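Thermophilic dibenzothiophene desulfurization enzyme C (Paenibacillus sp. A11-2, PDB 5XDD) probably catalyses the FMNH2- and O2-dependent oxidation of dibenzothiophene to its 5-oxide and on to the 5,5-dioxide, a step in microbial desulfurization. Local coordinates at residues 126-131 / 169-174; 243-248 / 332-337. All coordinates share one frame; numbering follows the deposited sequence.

Contact 1: 126-131 / 169-174; sequences NASSEN and LVFAVT. With FMN (flavin mononucleotide), chain M; IND (indole), chain Q.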
ATOM      1  N   ASN C 126     -25.671  26.472   4.637  1.00 17.80           N
ATOM      2  CA  ASN C 126     -24.730  27.308   5.381  1.00 20.48           C
ATOM      3  C   ASN C 126     -23.834  28.089   4.438  1.00 18.52           C
ATOM      4  O   ASN C 126     -23.657  27.741   3.273  1.00 19.64           O
ATOM      5  CB  ASN C 126     -23.868  26.505   6.365  1.00 24.40           C
ATOM      6  CG  ASN C 126     -22.731  25.824   5.701  1.00 25.73           C
ATOM      7  OD1 ASN C 126     -21.590  26.305   5.687  1.00 22.93           O
ATOM      8  ND2 ASN C 126     -23.028  24.693   5.127  1.00 27.63           N
ATOM      9  N   ALA C 127     -23.313  29.201   4.962  1.00 19.81           N
ATOM     10  CA  ALA C 127     -22.382  30.074   4.252  1.00 18.09           C
ATOM     11  C   ALA C 127     -21.303  30.489   5.255  1.00 22.08           C
ATOM     12  O   ALA C 127     -21.486  31.441   6.019  1.00 20.67           O
ATOM     13  CB  ALA C 127     -23.105  31.281   3.656  1.00 23.99           C
ATOM     14  N   SER C 128     -20.168  29.793   5.225  1.00 20.53           N
ATOM     15  CA  SER C 128     -19.198  29.829   6.316  1.00 22.23           C
ATOM     16  C   SER C 128     -17.779  30.062   5.805  1.00 27.82           C
ATOM     17  O   SER C 128     -17.090  30.980   6.261  1.00 23.49           O
ATOM     18  CB  SER C 128     -19.246  28.509   7.097  1.00 23.94           C
ATOM     19  OG  SER C 128     -20.564  28.194   7.463  1.00 32.78           O
ATOM     20  N   SER C 129     -17.332  29.216   4.864  1.00 23.22           N
ATOM     21  CA  SER C 129     -15.973  29.288   4.339  1.00 29.42           C
ATOM     22  C   SER C 129     -15.838  30.369   3.262  1.00 24.84           C
ATOM     23  O   SER C 129     -16.817  30.830   2.669  1.00 24.58           O
ATOM     24  CB  SER C 129     -15.543  27.923   3.784  1.00 28.57           C
ATOM     25  OG  SER C 129     -15.403  27.007   4.870  1.00 32.14           O
ATOM     26  N   GLU C 130     -14.589  30.775   3.017  1.00 27.53           N
ATOM     27  CA  GLU C 130     -14.261  31.821   2.053  1.00 27.70           C
ATOM     28  C   GLU C 130     -13.121  31.350   1.165  1.00 28.86           C
ATOM     29  O   GLU C 130     -12.464  30.349   1.447  1.00 29.52           O
ATOM     30  CB  GLU C 130     -13.897  33.124   2.784  1.00 28.84           C
ATOM     31  CG  GLU C 130     -15.020  33.576   3.735  1.00 34.11           C
ATOM     32  CD  GLU C 130     -14.762  34.910   4.386  1.00 27.26           C
ATOM     33  OE1 GLU C 130     -13.855  35.638   3.948  1.00 27.69           O
ATOM     34  OE2 GLU C 130     -15.485  35.237   5.338  1.00 23.49           O
ATOM     35  N   ASN C 131     -12.885  32.081   0.075  1.00 30.71           N
ATOM     36  CA  ASN C 131     -11.808  31.736  -0.854  1.00 37.53           C
ATOM     37  C   ASN C 131     -10.693  32.771  -0.836  1.00 38.88           C
ATOM     38  O   ASN C 131     -10.394  33.380  -1.866  1.00 40.05           O
ATOM     39  CB  ASN C 131     -12.351  31.594  -2.279  1.00 40.62           C
ATOM     40  CG  ASN C 131     -11.307  31.041  -3.255  1.00 44.42           C
ATOM     41  OD1 ASN C 131     -10.811  29.922  -3.091  1.00 43.04           O
ATOM     42  ND2 ASN C 131     -10.975  31.826  -4.271  1.00 45.46           N
ATOM     43  N   LEU C 169     -27.248  29.169   7.824  1.00 21.28           N
ATOM     44  CA  LEU C 169     -26.312  29.418   8.915  1.00 18.91           C
ATOM     45  C   LEU C 169     -25.111  30.156   8.350  1.00 20.50           C
ATOM     46  O   LEU C 169     -24.383  29.618   7.511  1.00 17.49           O
ATOM     47  CB  LEU C 169     -25.904  28.097   9.573  1.00 20.35           C
ATOM     48  CG  LEU C 169     -24.798  28.121  10.637  1.00 17.91           C
ATOM     49  CD1 LEU C 169     -25.176  28.935  11.849  1.00 19.83           C
ATOM     50  CD2 LEU C 169     -24.441  26.694  11.081  1.00 16.74           C
ATOM     51  N   VAL C 170     -24.900  31.383   8.813  1.00 13.56           N
ATOM     52  CA  VAL C 170     -23.948  32.308   8.226  1.00 17.12           C
ATOM     53  C   VAL C 170     -22.948  32.728   9.296  1.00 20.31           C
ATOM     54  O   VAL C 170     -23.331  32.944  10.452  1.00 21.00           O
ATOM     55  CB  VAL C 170     -24.677  33.541   7.651  1.00 18.98           C
ATOM     56  CG1 VAL C 170     -23.697  34.541   7.047  1.00 20.81           C
ATOM     57  CG2 VAL C 170     -25.665  33.133   6.585  1.00 18.05           C
ATOM     58  N   PHE C 171     -21.672  32.876   8.903  1.00 16.50           N
ATOM     59  CA  PHE C 171     -20.600  33.298   9.785  1.00 16.95           C
ATOM     60  C   PHE C 171     -19.902  34.531   9.240  1.00 16.09           C
ATOM     61  O   PHE C 171     -19.580  34.600   8.050  1.00 19.30           O
ATOM     62  CB  PHE C 171     -19.523  32.190   9.951  1.00 19.83           C
ATOM     63  CG  PHE C 171     -20.015  30.954  10.626  1.00 23.71           C
ATOM     64  CD1 PHE C 171     -20.692  29.969   9.921  1.00 20.51           C
ATOM     65  CD2 PHE C 171     -19.789  30.771  11.964  1.00 21.42           C
ATOM     66  CE1 PHE C 171     -21.137  28.821  10.562  1.00 23.43           C
ATOM     67  CE2 PHE C 171     -20.233  29.636  12.615  1.00 20.65           C
ATOM     68  CZ  PHE C 171     -20.915  28.666  11.918  1.00 20.57           C
ATOM     69  N   ALA C 172     -19.587  35.459  10.139  1.00 18.59           N
ATOM     70  CA  ALA C 172     -18.901  36.692   9.792  1.00 20.10           C
ATOM     71  C   ALA C 172     -18.009  37.112  10.956  1.00 18.26           C
ATOM     72  O   ALA C 172     -18.082  36.556  12.058  1.00 22.46           O
ATOM     73  CB  ALA C 172     -19.887  37.800   9.459  1.00 19.45           C
ATOM     74  N   VAL C 173     -17.172  38.116  10.697  1.00 16.86           N
ATOM     75  CA  VAL C 173     -16.262  38.679  11.689  1.00 23.62           C
ATOM     76  C   VAL C 173     -16.603  40.149  11.888  1.00 20.95           C
ATOM     77  O   VAL C 173     -16.738  40.903  10.916  1.00 20.68           O
ATOM     78  CB  VAL C 173     -14.786  38.522  11.289  1.00 23.42           C
ATOM     79  CG1 VAL C 173     -14.448  37.042  11.099  1.00 28.58           C
ATOM     80  CG2 VAL C 173     -14.494  39.276  10.026  1.00 31.28           C
ATOM     81  N   THR C 174     -16.684  40.564  13.150  1.00 23.45           N
ATOM     82  CA  THR C 174     -17.095  41.929  13.454  1.00 27.08           C
ATOM     83  C   THR C 174     -16.081  42.933  12.906  1.00 26.25           C
ATOM     84  O   THR C 174     -14.872  42.689  12.875  1.00 23.47           O
ATOM     85  CB  THR C 174     -17.263  42.128  14.961  1.00 22.75           C
ATOM     86  OG1 THR C 174     -16.030  41.823  15.640  1.00 24.15           O
ATOM     87  CG2 THR C 174     -18.400  41.247  15.499  1.00 23.14           C
TER
HETATM   88  N1  FMN M 501     -16.954  24.618   3.918  1.00 30.68           N
HETATM   89  C2  FMN M 501     -17.907  25.222   4.700  1.00 30.22           C
HETATM   90  O2  FMN M 501     -17.588  26.078   5.522  1.00 29.82           O
HETATM   91  N3  FMN M 501     -19.232  24.882   4.548  1.00 26.93           N
HETATM   92  C4  FMN M 501     -19.604  23.935   3.628  1.00 33.45           C
HETATM   93  O4  FMN M 501     -20.802  23.644   3.545  1.00 31.42           O
HETATM   94  C4A FMN M 501     -18.645  23.314   2.813  1.00 32.57           C
HETATM   95  N5  FMN M 501     -19.022  22.344   1.874  1.00 30.82           N
HETATM   96  C5A FMN M 501     -18.039  21.736   1.086  1.00 30.62           C
HETATM   97  C6  FMN M 501     -18.399  20.762   0.149  1.00 29.50           C
HETATM   98  C7  FMN M 501     -17.424  20.149  -0.651  1.00 30.51           C
HETATM   99  C7M FMN M 501     -17.831  19.097  -1.647  1.00 21.22           C
HETATM  100  C8  FMN M 501     -16.093  20.511  -0.502  1.00 32.98           C
HETATM  101  C8M FMN M 501     -14.999  19.882  -1.326  1.00 28.21           C
HETATM  102  C9  FMN M 501     -15.727  21.472   0.439  1.00 27.63           C
HETATM  103  C9A FMN M 501     -16.687  22.096   1.246  1.00 29.09           C
HETATM  104  N10 FMN M 501     -16.308  23.031   2.215  1.00 27.72           N
HETATM  105  C10 FMN M 501     -17.301  23.665   2.969  1.00 31.05           C
HETATM  106  C1' FMN M 501     -14.882  23.552   2.293  1.00 30.43           C
HETATM  107  C2' FMN M 501     -13.815  23.323   3.339  1.00 32.83           C
HETATM  108  O2' FMN M 501     -14.281  23.808   4.604  1.00 35.67           O
HETATM  109  C3' FMN M 501     -12.568  24.103   2.859  1.00 33.89           C
HETATM  110  O3' FMN M 501     -12.850  25.496   2.752  1.00 35.33           O
HETATM  111  C4' FMN M 501     -12.000  23.685   1.483  1.00 31.13           C
HETATM  112  O4' FMN M 501     -12.234  22.296   1.282  1.00 32.25           O
HETATM  113  C5' FMN M 501     -10.503  24.023   1.347  1.00 34.20           C
HETATM  114  O5' FMN M 501     -10.119  24.247  -0.011  1.00 37.90           O
HETATM  115  P   FMN M 501      -8.589  24.090  -0.567  1.00 35.08           P
HETATM  116  O1P FMN M 501      -8.056  22.733  -0.039  1.00 26.16           O
HETATM  117  O2P FMN M 501      -7.711  25.209  -0.073  1.00 28.58           O
HETATM  118  O3P FMN M 501      -8.535  24.206  -2.085  1.00 30.08           O
HETATM  119  N1  IND Q 505     -20.113  24.978   8.828  1.00 41.67           N
HETATM  120  C2  IND Q 505     -20.185  23.797   8.199  1.00 50.77           C
HETATM  121  C3  IND Q 505     -18.957  23.569   7.883  1.00 47.94           C
HETATM  122  C4  IND Q 505     -16.645  24.541   8.038  1.00 49.92           C
HETATM  123  C5  IND Q 505     -15.971  25.658   8.536  1.00 44.88           C
HETATM  124  C6  IND Q 505     -16.682  26.667   9.202  1.00 41.96           C
HETATM  125  C7  IND Q 505     -18.071  26.550   9.378  1.00 47.14           C
HETATM  126  C8  IND Q 505     -18.758  25.460   8.878  1.00 43.24           C
HETATM  127  C9  IND Q 505     -18.016  24.428   8.194  1.00 49.48           C

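Contact 2: 243-248 / 332-337; sequences KPSLWT and EQRGQL. With IND (indole), chain Q; SO4 (sulfate ion), chain P.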
ATOM      1  N   LYS C 243     -19.344  22.458  25.883  1.00 23.60           N
ATOM      2  CA  LYS C 243     -20.184  21.524  25.149  1.00 25.71           C
ATOM      3  C   LYS C 243     -20.216  21.810  23.655  1.00 22.44           C
ATOM      4  O   LYS C 243     -20.217  20.841  22.870  1.00 16.18           O
ATOM      5  CB  LYS C 243     -21.597  21.556  25.750  1.00 31.31           C
ATOM      6  CG  LYS C 243     -22.552  20.511  25.204  1.00 34.12           C
ATOM      7  CD  LYS C 243     -22.244  19.135  25.759  1.00 33.73           C
ATOM      8  CE  LYS C 243     -23.294  18.149  25.310  1.00 35.57           C
ATOM      9  NZ  LYS C 243     -24.663  18.544  25.737  1.00 34.32           N
ATOM     10  N   PRO C 244     -20.234  23.064  23.199  1.00 20.53           N
ATOM     11  CA  PRO C 244     -20.243  23.304  21.745  1.00 18.94           C
ATOM     12  C   PRO C 244     -19.016  22.807  21.037  1.00 19.67           C
ATOM     13  O   PRO C 244     -19.052  22.681  19.806  1.00 18.70           O
ATOM     14  CB  PRO C 244     -20.372  24.830  21.627  1.00 21.12           C
ATOM     15  CG  PRO C 244     -21.003  25.251  22.921  1.00 24.14           C
ATOM     16  CD  PRO C 244     -20.459  24.307  23.963  1.00 20.57           C
ATOM     17  N   SER C 245     -17.926  22.506  21.753  1.00 23.93           N
ATOM     18  CA  SER C 245     -16.766  21.937  21.071  1.00 21.35           C
ATOM     19  C   SER C 245     -17.042  20.525  20.531  1.00 18.68           C
ATOM     20  O   SER C 245     -16.201  19.978  19.805  1.00 22.60           O
ATOM     21  CB  SER C 245     -15.531  21.922  22.009  1.00 20.51           C
ATOM     22  OG  SER C 245     -15.699  21.001  23.074  1.00 25.95           O
ATOM     23  N   LEU C 246     -18.179  19.924  20.862  1.00 15.70           N
ATOM     24  CA  LEU C 246     -18.614  18.700  20.201  1.00 18.80           C
ATOM     25  C   LEU C 246     -19.000  18.913  18.737  1.00 15.20           C
ATOM     26  O   LEU C 246     -19.148  17.931  18.002  1.00 18.90           O
ATOM     27  CB  LEU C 246     -19.815  18.097  20.934  1.00 21.06           C
ATOM     28  CG  LEU C 246     -19.587  17.551  22.331  1.00 20.11           C
ATOM     29  CD1 LEU C 246     -20.880  16.905  22.768  1.00 19.66           C
ATOM     30  CD2 LEU C 246     -18.430  16.519  22.378  1.00 19.44           C
ATOM     31  N   TRP C 247     -19.159  20.147  18.283  1.00 17.97           N
ATOM     32  CA  TRP C 247     -19.662  20.328  16.928  1.00 15.90           C
ATOM     33  C   TRP C 247     -18.708  19.687  15.919  1.00 18.73           C
ATOM     34  O   TRP C 247     -19.147  19.074  14.936  1.00 16.64           O
ATOM     35  CB  TRP C 247     -19.870  21.819  16.598  1.00 16.22           C
ATOM     36  CG  TRP C 247     -20.274  22.030  15.141  1.00 13.18           C
ATOM     37  CD1 TRP C 247     -21.554  21.962  14.615  1.00 16.41           C
ATOM     38  CD2 TRP C 247     -19.409  22.304  14.038  1.00 19.09           C
ATOM     39  NE1 TRP C 247     -21.523  22.171  13.275  1.00 16.82           N
ATOM     40  CE2 TRP C 247     -20.224  22.395  12.885  1.00 18.19           C
ATOM     41  CE3 TRP C 247     -18.023  22.460  13.900  1.00 16.13           C
ATOM     42  CZ2 TRP C 247     -19.699  22.618  11.610  1.00 17.72           C
ATOM     43  CZ3 TRP C 247     -17.502  22.692  12.630  1.00 20.35           C
ATOM     44  CH2 TRP C 247     -18.343  22.777  11.500  1.00 21.99           C
ATOM     45  N   THR C 248     -17.407  19.799  16.162  1.00 16.37           N
ATOM     46  CA  THR C 248     -16.428  19.355  15.172  1.00 16.88           C
ATOM     47  C   THR C 248     -16.381  17.836  15.070  1.00 15.67           C
ATOM     48  O   THR C 248     -16.527  17.310  13.949  1.00 15.93           O
ATOM     49  CB  THR C 248     -15.060  19.964  15.475  1.00 16.34           C
ATOM     50  OG1 THR C 248     -15.189  21.382  15.604  1.00 24.57           O
ATOM     51  CG2 THR C 248     -14.077  19.707  14.291  1.00 21.23           C
ATOM     52  N   GLU C 332     -10.731  15.923  28.039  1.00 40.00           N
ATOM     53  CA  GLU C 332     -10.247  14.571  27.789  1.00 45.32           C
ATOM     54  C   GLU C 332     -11.310  13.719  27.097  1.00 37.54           C
ATOM     55  O   GLU C 332     -10.992  12.914  26.216  1.00 28.21           O
ATOM     56  CB  GLU C 332      -9.802  13.936  29.109  1.00 41.20           C
ATOM     57  CG  GLU C 332      -8.637  14.670  29.790  1.00 65.57           C
ATOM     58  CD  GLU C 332      -9.061  15.808  30.745  1.00 75.89           C
ATOM     59  OE1 GLU C 332     -10.042  16.538  30.461  1.00 60.18           O
ATOM     60  OE2 GLU C 332      -8.397  15.973  31.796  1.00 83.99           O
ATOM     61  N   GLN C 333     -12.578  13.876  27.491  1.00 30.98           N
ATOM     62  CA  GLN C 333     -13.666  13.199  26.791  1.00 29.89           C
ATOM     63  C   GLN C 333     -13.843  13.739  25.375  1.00 25.13           C
ATOM     64  O   GLN C 333     -14.052  12.962  24.438  1.00 26.35           O
ATOM     65  CB  GLN C 333     -14.971  13.352  27.567  1.00 28.60           C
ATOM     66  CG  GLN C 333     -14.966  12.620  28.883  1.00 32.39           C
ATOM     67  CD  GLN C 333     -16.094  13.056  29.778  1.00 36.44           C
ATOM     68  OE1 GLN C 333     -16.531  14.208  29.735  1.00 29.18           O
ATOM     69  NE2 GLN C 333     -16.577  12.131  30.595  1.00 35.40           N
ATOM     70  N   ARG C 334     -13.779  15.061  25.202  1.00 22.97           N
ATOM     71  CA  ARG C 334     -13.955  15.641  23.873  1.00 28.51           C
ATOM     72  C   ARG C 334     -12.778  15.286  22.981  1.00 28.65           C
ATOM     73  O   ARG C 334     -12.947  14.983  21.795  1.00 22.75           O
ATOM     74  CB  ARG C 334     -14.101  17.157  23.976  1.00 23.64           C
ATOM     75  CG  ARG C 334     -14.388  17.902  22.653  1.00 19.58           C
ATOM     76  CD  ARG C 334     -13.194  18.236  21.818  1.00 21.93           C
ATOM     77  NE  ARG C 334     -13.623  18.998  20.647  1.00 18.28           N
ATOM     78  CZ  ARG C 334     -12.877  19.269  19.580  1.00 18.95           C
ATOM     79  NH1 ARG C 334     -11.622  18.828  19.489  1.00 19.93           N
ATOM     80  NH2 ARG C 334     -13.393  19.980  18.588  1.00 17.30           N
ATOM     81  N   GLY C 335     -11.574  15.331  23.548  1.00 28.32           N
ATOM     82  CA  GLY C 335     -10.384  15.012  22.787  1.00 21.17           C
ATOM     83  C   GLY C 335     -10.302  13.550  22.416  1.00 23.58           C
ATOM     84  O   GLY C 335      -9.851  13.208  21.321  1.00 21.64           O
ATOM     85  N   GLN C 336     -10.701  12.664  23.324  1.00 19.83           N
ATOM     86  CA  GLN C 336     -10.754  11.259  22.964  1.00 23.66           C
ATOM     87  C   GLN C 336     -11.737  11.043  21.827  1.00 24.75           C
ATOM     88  O   GLN C 336     -11.475  10.264  20.906  1.00 24.26           O
ATOM     89  CB  GLN C 336     -11.144  10.395  24.171  1.00 26.80           C
ATOM     90  CG  GLN C 336      -9.992   9.881  25.014  1.00 41.27           C
ATOM     91  CD  GLN C 336      -9.201   8.792  24.301  1.00 68.67           C
ATOM     92  OE1 GLN C 336      -9.740   8.060  23.453  1.00 67.17           O
ATOM     93  NE2 GLN C 336      -7.910   8.686  24.632  1.00 66.84           N
ATOM     94  N   LEU C 337     -12.899  11.687  21.906  1.00 26.32           N
ATOM     95  CA  LEU C 337     -13.901  11.527  20.865  1.00 23.64           C
ATOM     96  C   LEU C 337     -13.377  12.018  19.523  1.00 18.38           C
ATOM     97  O   LEU C 337     -13.571  11.351  18.503  1.00 18.10           O
ATOM     98  CB  LEU C 337     -15.163  12.283  21.244  1.00 27.38           C
ATOM     99  CG  LEU C 337     -16.241  12.271  20.144  1.00 22.54           C
ATOM    100  CD1 LEU C 337     -16.806  10.869  19.950  1.00 19.07           C
ATOM    101  CD2 LEU C 337     -17.324  13.251  20.443  1.00 22.40           C
TER
HETATM  102  N1  IND Q 505     -20.113  24.978   8.828  1.00 41.67           N
HETATM  103  C2  IND Q 505     -20.185  23.797   8.199  1.00 50.77           C
HETATM  104  C3  IND Q 505     -18.957  23.569   7.883  1.00 47.94           C
HETATM  105  C4  IND Q 505     -16.645  24.541   8.038  1.00 49.92           C
HETATM  106  C5  IND Q 505     -15.971  25.658   8.536  1.00 44.88           C
HETATM  107  C6  IND Q 505     -16.682  26.667   9.202  1.00 41.96           C
HETATM  108  C7  IND Q 505     -18.071  26.550   9.378  1.00 47.14           C
HETATM  109  C8  IND Q 505     -18.758  25.460   8.878  1.00 43.24           C
HETATM  110  C9  IND Q 505     -18.016  24.428   8.194  1.00 49.48           C
HETATM  111  S   SO4 P 504     -17.284   8.510  30.822  1.00 40.54           S
HETATM  112  O1  SO4 P 504     -18.415   8.006  30.046  1.00 39.37           O
HETATM  113  O2  SO4 P 504     -16.728   7.401  31.587  1.00 65.06           O
HETATM  114  O3  SO4 P 504     -16.199   9.042  29.996  1.00 41.61           O
HETATM  115  O4  SO4 P 504     -17.748   9.572  31.714  1.00 38.54           O

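Contact 1: 126-131 / 169-174
Ala127 is stitched to the neighbouring strand through both its backbone N-H and its carbonyl, which belong to successive peptides: its N donates to Leu169 O at 2.8 Å, and its O accepts from Phe171 N at 3.2 Å. Bonding to the residues before and after Val170 marks the strands as parallel. Two CA-H...O contacts use the same acceptors, Asn126 CA approaching Leu169 O and Val170 CA approaching Ala127 O.

Side chains sort by sheet face. Ala127 CB meets Val170 CG2 on one face, where Phe217 packs on both; small aliphatic groups suit this buried face. On the other face Asn126 lies beside Leu169, CB to CB.

The pair belongs to the beta domain of the acyl-CoA dehydrogenase fold, and the end of strand 124-127 forms part of the flavin site. The Asn126 amide reads the pyrimidine rim of FMN: OD1 accepts from N3 at 3.0 Å, while ND2 donates to O4 at 2.9 Å. Asparagine suits this place because one amide offers both an acceptor and a donor. Its first torsion (chi1 80°) turns the amide to the flavin, and Ser128 OG donates to the same OD1 at 2.8 Å, helping to fix the amide's rotation. Ser129 OG is placed to donate to FMN O2, though the modelled separation is doubtfully short.

Van der Waals contacts form part of the pocket wall. Ser128 OG lies obliquely and tightly against the Phe171 ring, 3.0 Å from CD1. Phe171 CE1 reaches C7 of the bound indole at 4.0 Å, and Tyr100 packs edge-to-face with the phenylalanine ring.

Contact 2: 243-248 / 332-337
Arg334 reaches from helix 331-358 to Ser245, in the 3-10 turn that leads into helix 247-276; both helices belong to the helical bundle of the acyl-CoA dehydrogenase fold. Its CB points toward the turn, and CG, set anti to the backbone N (chi1 -176°), comes 3.4 Å from Ser245 OG, a hydroxyl that is itself hydrogen-bonded to Ser242 O. A bend at chi2 (-84°) then carries CD past the same serine, 3.9 Å from its OG. At the end of the chain the guanidinium meets Ser245 O side-on: NE binds it at 2.9 Å from above the carbonyl plane, and NH2 at 3.1 Å from within that plane. The acceptor lies nearly in the guanidinium plane, so one buried carbonyl takes two N-H groups. Arginine suits the position, since its long chain reaches from the helix to the carbonyl of the 3-10 turn and still leaves NH1 for a salt bridge with the C-terminal carboxylate, Ser414 OXT. Beside this polar grip, Leu246 and Leu337 cross at about a right angle, their CD2 methyls 4.0 Å apart, an apolar contact for which leucine's branched end is suited. Thr248, whose OG1 bonds to Ser411 O, sets its CB 3.5 Å from Arg334 NH2.

In the fold
Contact 1 lies in the beta domain and contact 2 in the helical bundle; their centres are 22 Å apart and their nearest atoms about 6 Å, so they do not touch. The bound indole bridges them. Segment 126-131 and Phe171 line one part of its surroundings, while Trp247 of contact 2 presents its ring edge, with CZ2 3.6 Å from indole C2. Tyr100 of helix 85-104 stacks edge-to-face with both Phe171 and Trp247, joining the two walls a second way. Contact 1 holds FMN directly, whereas the Thr248 side chain stays about 11 Å from the flavin and about 6 Å from that of Tyr413, another FMN-binding residue.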